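Local coordinates for protein Thf1 (Thermosynechococcus elongatus, PDB 5MJR) that may take part in photosynthetic membrane biogenesis and associates with the FtsH protease complex involved in photosystem II repair, at residues 25-30 with 98-103; 127-130 with 135-138. All blocks are in the same frame, centred on the assembly; numbering follows the deposited sequence.

How the contacts relate
Both contacts belong to a single chain whose regular structure is all helix, and they lie on opposite sides of its centre, their own centres lying about 18 Å (contact 1) and 19 Å (contact 2) from the centre of the chain. Their centres are about 33 Å apart and their nearest atoms about 15 Å, so they do not touch. They also follow one another along the sequence. Contact 1 is long-range: it brings the first helix, 24-34, against the end of helix 90-100 by van der Waals packing of small side chains, with no hydrogen bond between the two segments. Contact 2 is local: four residues separate its segments, and a glutamate near the end of helix 123-131 holds the returning loop by polar bonds.

Contact 1 of 2, residues 25-30 with 98-103; sequences SDTKRA and CVAEEM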
loop_
_atom_site.group_PDB
_atom_site.type_symbol
_atom_site.label_atom_id
_atom_site.label_comp_id
_atom_site.label_asym_id
_atom_site.label_seq_id
_atom_site.Cartn_x
_atom_site.Cartn_y
_atom_site.Cartn_z
ATOM N N SER A 25 -11.534 4.245 -18.060
ATOM C CA SER A 25 -10.938 4.598 -19.343
ATOM C C SER A 25 -10.273 5.978 -19.360
ATOM O O SER A 25 -9.194 6.158 -19.959
ATOM C CB SER A 25 -11.933 4.505 -20.472
ATOM O OG SER A 25 -12.302 3.113 -20.617
ATOM N N ASP A 26 -10.910 6.948 -18.669
ATOM C CA ASP A 26 -10.320 8.271 -18.510
ATOM C C ASP A 26 -9.013 8.169 -17.689
ATOM O O ASP A 26 -8.049 8.803 -18.007
ATOM C CB ASP A 26 -11.312 9.198 -17.806
ATOM C CG ASP A 26 -12.530 9.531 -18.650
ATOM O OD1 ASP A 26 -12.387 9.790 -19.905
ATOM O OD2 ASP A 26 -13.698 9.481 -18.050
ATOM N N THR A 27 -9.063 7.390 -16.610
ATOM C CA THR A 27 -7.864 7.218 -15.778
ATOM C C THR A 27 -6.683 6.589 -16.624
ATOM O O THR A 27 -5.545 7.077 -16.559
ATOM C CB THR A 27 -8.232 6.318 -14.565
ATOM O OG1 THR A 27 -9.169 7.068 -13.811
ATOM C CG2 THR A 27 -7.011 6.001 -13.714
ATOM N N LYS A 28 -6.981 5.541 -17.413
ATOM C CA LYS A 28 -5.947 4.943 -18.213
ATOM C C LYS A 28 -5.446 5.902 -19.281
ATOM O O LYS A 28 -4.237 5.978 -19.482
ATOM C CB LYS A 28 -6.499 3.709 -18.873
ATOM C CG LYS A 28 -6.654 2.513 -17.895
ATOM C CD LYS A 28 -7.014 1.213 -18.630
ATOM C CE LYS A 28 -7.233 0.025 -17.687
ATOM N NZ LYS A 28 -7.568 -1.281 -18.409
ATOM N N ARG A 29 -6.337 6.678 -19.910
ATOM C CA ARG A 29 -5.825 7.629 -20.887
ATOM C C ARG A 29 -4.916 8.683 -20.270
ATOM O O ARG A 29 -3.909 9.060 -20.828
ATOM C CB ARG A 29 -6.998 8.385 -21.513
ATOM C CG ARG A 29 -7.573 7.667 -22.656
ATOM C CD ARG A 29 -8.616 8.546 -23.499
ATOM N NE ARG A 29 -9.929 8.584 -22.780
ATOM C CZ ARG A 29 -10.884 7.644 -22.851
ATOM N NH1 ARG A 29 -10.756 6.539 -23.667
ATOM N NH2 ARG A 29 -12.024 7.821 -22.159
ATOM N N ALA A 30 -5.251 9.135 -19.044
ATOM C CA ALA A 30 -4.433 10.079 -18.314
ATOM C C ALA A 30 -3.032 9.500 -18.023
ATOM O O ALA A 30 -2.014 10.168 -18.123
ATOM C CB ALA A 30 -5.135 10.601 -17.087
ATOM N N CYS A 98 -0.032 8.139 -10.197
ATOM C CA CYS A 98 -0.718 8.943 -9.183
ATOM C C CYS A 98 -1.537 10.068 -9.780
ATOM O O CYS A 98 -2.711 10.287 -9.412
ATOM C CB CYS A 98 0.302 9.494 -8.178
ATOM S SG CYS A 98 1.002 8.224 -7.112
ATOM N N VAL A 99 -0.944 10.798 -10.746
ATOM C CA VAL A 99 -1.699 11.905 -11.329
ATOM C C VAL A 99 -2.913 11.397 -12.076
ATOM O O VAL A 99 -3.979 12.063 -12.046
ATOM C CB VAL A 99 -0.831 12.878 -12.133
ATOM C CG1 VAL A 99 0.276 13.478 -11.343
ATOM C CG2 VAL A 99 -0.303 12.321 -13.345
ATOM N N ALA A 100 -2.823 10.227 -12.714
ATOM C CA ALA A 100 -3.982 9.649 -13.393
ATOM C C ALA A 100 -5.152 9.343 -12.437
ATOM O O ALA A 100 -6.320 9.326 -12.850
ATOM C CB ALA A 100 -3.574 8.401 -14.110
ATOM N N GLU A 101 -4.803 9.070 -11.192
ATOM C CA GLU A 101 -5.765 8.761 -10.147
ATOM C C GLU A 101 -6.160 10.020 -9.318
ATOM O O GLU A 101 -6.801 9.851 -8.293
ATOM C CB GLU A 101 -5.147 7.727 -9.187
ATOM C CG GLU A 101 -4.855 6.423 -9.776
ATOM C CD GLU A 101 -6.051 5.559 -10.101
ATOM O OE1 GLU A 101 -7.215 5.852 -9.870
ATOM O OE2 GLU A 101 -5.714 4.430 -10.631
ATOM N N GLU A 102 -5.828 11.225 -9.831
ATOM C CA GLU A 102 -6.161 12.423 -9.086
ATOM C C GLU A 102 -5.600 12.377 -7.661
ATOM O O GLU A 102 -6.211 12.784 -6.661
ATOM C CB GLU A 102 -7.655 12.714 -9.102
ATOM C CG GLU A 102 -8.234 12.791 -10.567
ATOM C CD GLU A 102 -9.683 13.170 -10.647
ATOM O OE1 GLU A 102 -9.896 14.347 -10.700
ATOM O OE2 GLU A 102 -10.560 12.327 -10.587
ATOM N N MET A 103 -4.351 11.876 -7.596
ATOM C CA MET A 103 -3.529 11.925 -6.404
ATOM C C MET A 103 -2.205 12.587 -6.693
ATOM O O MET A 103 -1.869 12.911 -7.858
ATOM C CB MET A 103 -3.273 10.506 -5.863
ATOM C CG MET A 103 -4.587 9.750 -5.571
ATOM S SD MET A 103 -4.400 8.176 -4.750
ATOM C CE MET A 103 -6.109 7.760 -4.441
#
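T27 of helix 24-34 packs against A100 and E101, where helix 90-100 ends, and A30, one helical turn on, against A100. Along T27, CB lies 4.0 Å from A100 O. The branches then part: chi1 of -65° sets OG1 beside the backbone N, where it bonds H55 ND1 on helix 41-58, and CG2 anti to it, between the two partner residues. This methyl comes 3.5 Å from A100 O and 3.7 Å from E101 OE2, the two side chains crossing at about a right angle. A threonine suits the place because one branch is polar and the other apolar. Two alanines allow the backbones to come close: the CB atoms of A30 and A100 meet at 4.0 Å, and A100 CB also lies 3.4 Å from T27 O. E102 closes helix 90-100 as the C-prime residue of a Schellman motif, M103 N bonding C98 O and E102 N bonding V99 O. R22 bonds A100 O, and R58 forms salt bridges with E101 and E102. The two segments therefore meet through methyl groups laid against each other and against backbone and carboxylate oxygens, while T27 OG1, A100 O and E101 OE1 find their polar partners in neighbouring parts of the fold.

Contact 2 of 2, residues 127-130 with 135-138; sequences LDEL and PSAP
With CG anti to the backbone N (chi1 -167°) and an extended chain beyond it, E129 reaches from helix 123-131 to S136, whose chi1 of 69° sets OG between its own backbone N and carbonyl carbon. The hydroxyl and the N-H of S136 can thus serve the same carboxylate oxygen. The arrangement is a chain reversal after a helix: the loop turns back beside the last turn, and the glutamate side chain ties it there. E129 OE2 accepts two bonds, from S136 N on its anti side at 2.8 Å and from S136 OG on its syn side at a short 2.5 Å, both donors somewhat out of the carboxylate plane, the hydroxyl more so. The hydrogen bond from S136 N is fairly straight, 158° at the hydrogen. A glutamate suits this place because it is long enough to reach from the helix to the loop and its oxygen can accept twice. Shortening E129 to an alanine is likely to deprive both the N-H and the hydroxyl of S136 of their shared acceptor and to cost the water its bond to OE1. Y118 gives the serine hydroxyl a further hydrogen-bond partner. The aliphatic part of E129 also counts, its CG lying 3.9 Å from P135 CA, and P135 CG meets L130 CD2 at 4.3 Å. A water closes the group, donating to E129 OE1 at 2.8 Å and to S136 OG at 3.2 Å.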
loop_
_atom_site.group_PDB
_atom_site.type_symbol
_atom_site.label_atom_id
_atom_site.label_comp_id
_atom_site.label_asym_id
_atom_site.label_seq_id
_atom_site.Cartn_x
_atom_site.Cartn_y
_atom_site.Cartn_z
ATOM N N LEU A 127 1.703 -0.880 20.688
ATOM C CA LEU A 127 0.446 -1.221 21.354
ATOM C C LEU A 127 0.158 -0.154 22.457
ATOM O O LEU A 127 -0.962 0.263 22.585
ATOM C CB LEU A 127 0.521 -2.606 21.925
ATOM C CG LEU A 127 0.697 -3.774 20.960
ATOM C CD1 LEU A 127 0.950 -5.141 21.605
ATOM C CD2 LEU A 127 -0.513 -3.928 20.048
ATOM N N ASP A 128 1.175 0.248 23.208
ATOM C CA ASP A 128 0.972 1.225 24.250
ATOM C C ASP A 128 0.455 2.575 23.652
ATOM O O ASP A 128 -0.453 3.212 24.167
ATOM C CB ASP A 128 2.252 1.495 24.998
ATOM C CG ASP A 128 2.627 0.388 25.969
ATOM O OD1 ASP A 128 1.720 -0.462 26.259
ATOM O OD2 ASP A 128 3.797 0.411 26.466
ATOM N N GLU A 129 1.022 2.973 22.488
ATOM C CA GLU A 129 0.598 4.206 21.835
ATOM C C GLU A 129 -0.835 4.088 21.311
ATOM O O GLU A 129 -1.672 4.987 21.505
ATOM C CB GLU A 129 1.589 4.553 20.759
ATOM C CG GLU A 129 1.373 5.918 20.287
ATOM C CD GLU A 129 2.447 6.510 19.317
ATOM O OE1 GLU A 129 3.617 6.020 19.216
ATOM O OE2 GLU A 129 2.117 7.556 18.745
ATOM N N LEU A 130 -1.178 2.956 20.711
ATOM C CA LEU A 130 -2.572 2.721 20.291
ATOM C C LEU A 130 -3.526 2.764 21.514
ATOM O O LEU A 130 -4.594 3.394 21.470
ATOM C CB LEU A 130 -2.710 1.472 19.519
ATOM C CG LEU A 130 -2.028 1.453 18.131
ATOM C CD1 LEU A 130 -1.890 0.035 17.601
ATOM C CD2 LEU A 130 -2.780 2.301 17.148
ATOM N N PRO A 135 -2.981 8.064 19.345
ATOM C CA PRO A 135 -1.714 7.749 18.684
ATOM C C PRO A 135 -1.309 8.874 17.761
ATOM O O PRO A 135 -2.209 9.510 17.137
ATOM C CB PRO A 135 -2.012 6.495 17.889
ATOM C CG PRO A 135 -3.529 6.491 17.756
ATOM C CD PRO A 135 -4.046 7.168 18.980
ATOM N N SER A 136 0.015 8.990 17.625
ATOM C CA SER A 136 0.587 9.868 16.637
ATOM C C SER A 136 0.245 9.491 15.176
ATOM O O SER A 136 -0.112 8.357 14.952
ATOM C CB SER A 136 2.180 9.818 16.850
ATOM O OG SER A 136 2.796 8.489 16.480
ATOM N N ALA A 137 0.381 10.453 14.271
ATOM C CA ALA A 137 0.277 10.168 12.822
ATOM C C ALA A 137 1.677 9.772 12.330
ATOM O O ALA A 137 2.668 10.386 12.686
ATOM C CB ALA A 137 -0.227 11.379 12.057
ATOM N N PRO A 138 1.731 8.742 11.462
ATOM C CA PRO A 138 0.619 8.045 10.795
ATOM C C PRO A 138 0.086 6.789 11.498
ATOM O O PRO A 138 -0.834 6.163 10.981
ATOM C CB PRO A 138 1.228 7.662 9.456
ATOM C CG PRO A 138 2.667 7.357 9.828
ATOM C CD PRO A 138 3.000 8.506 10.789
HETATM O O HOH W 1 5.409 7.858 18.209
#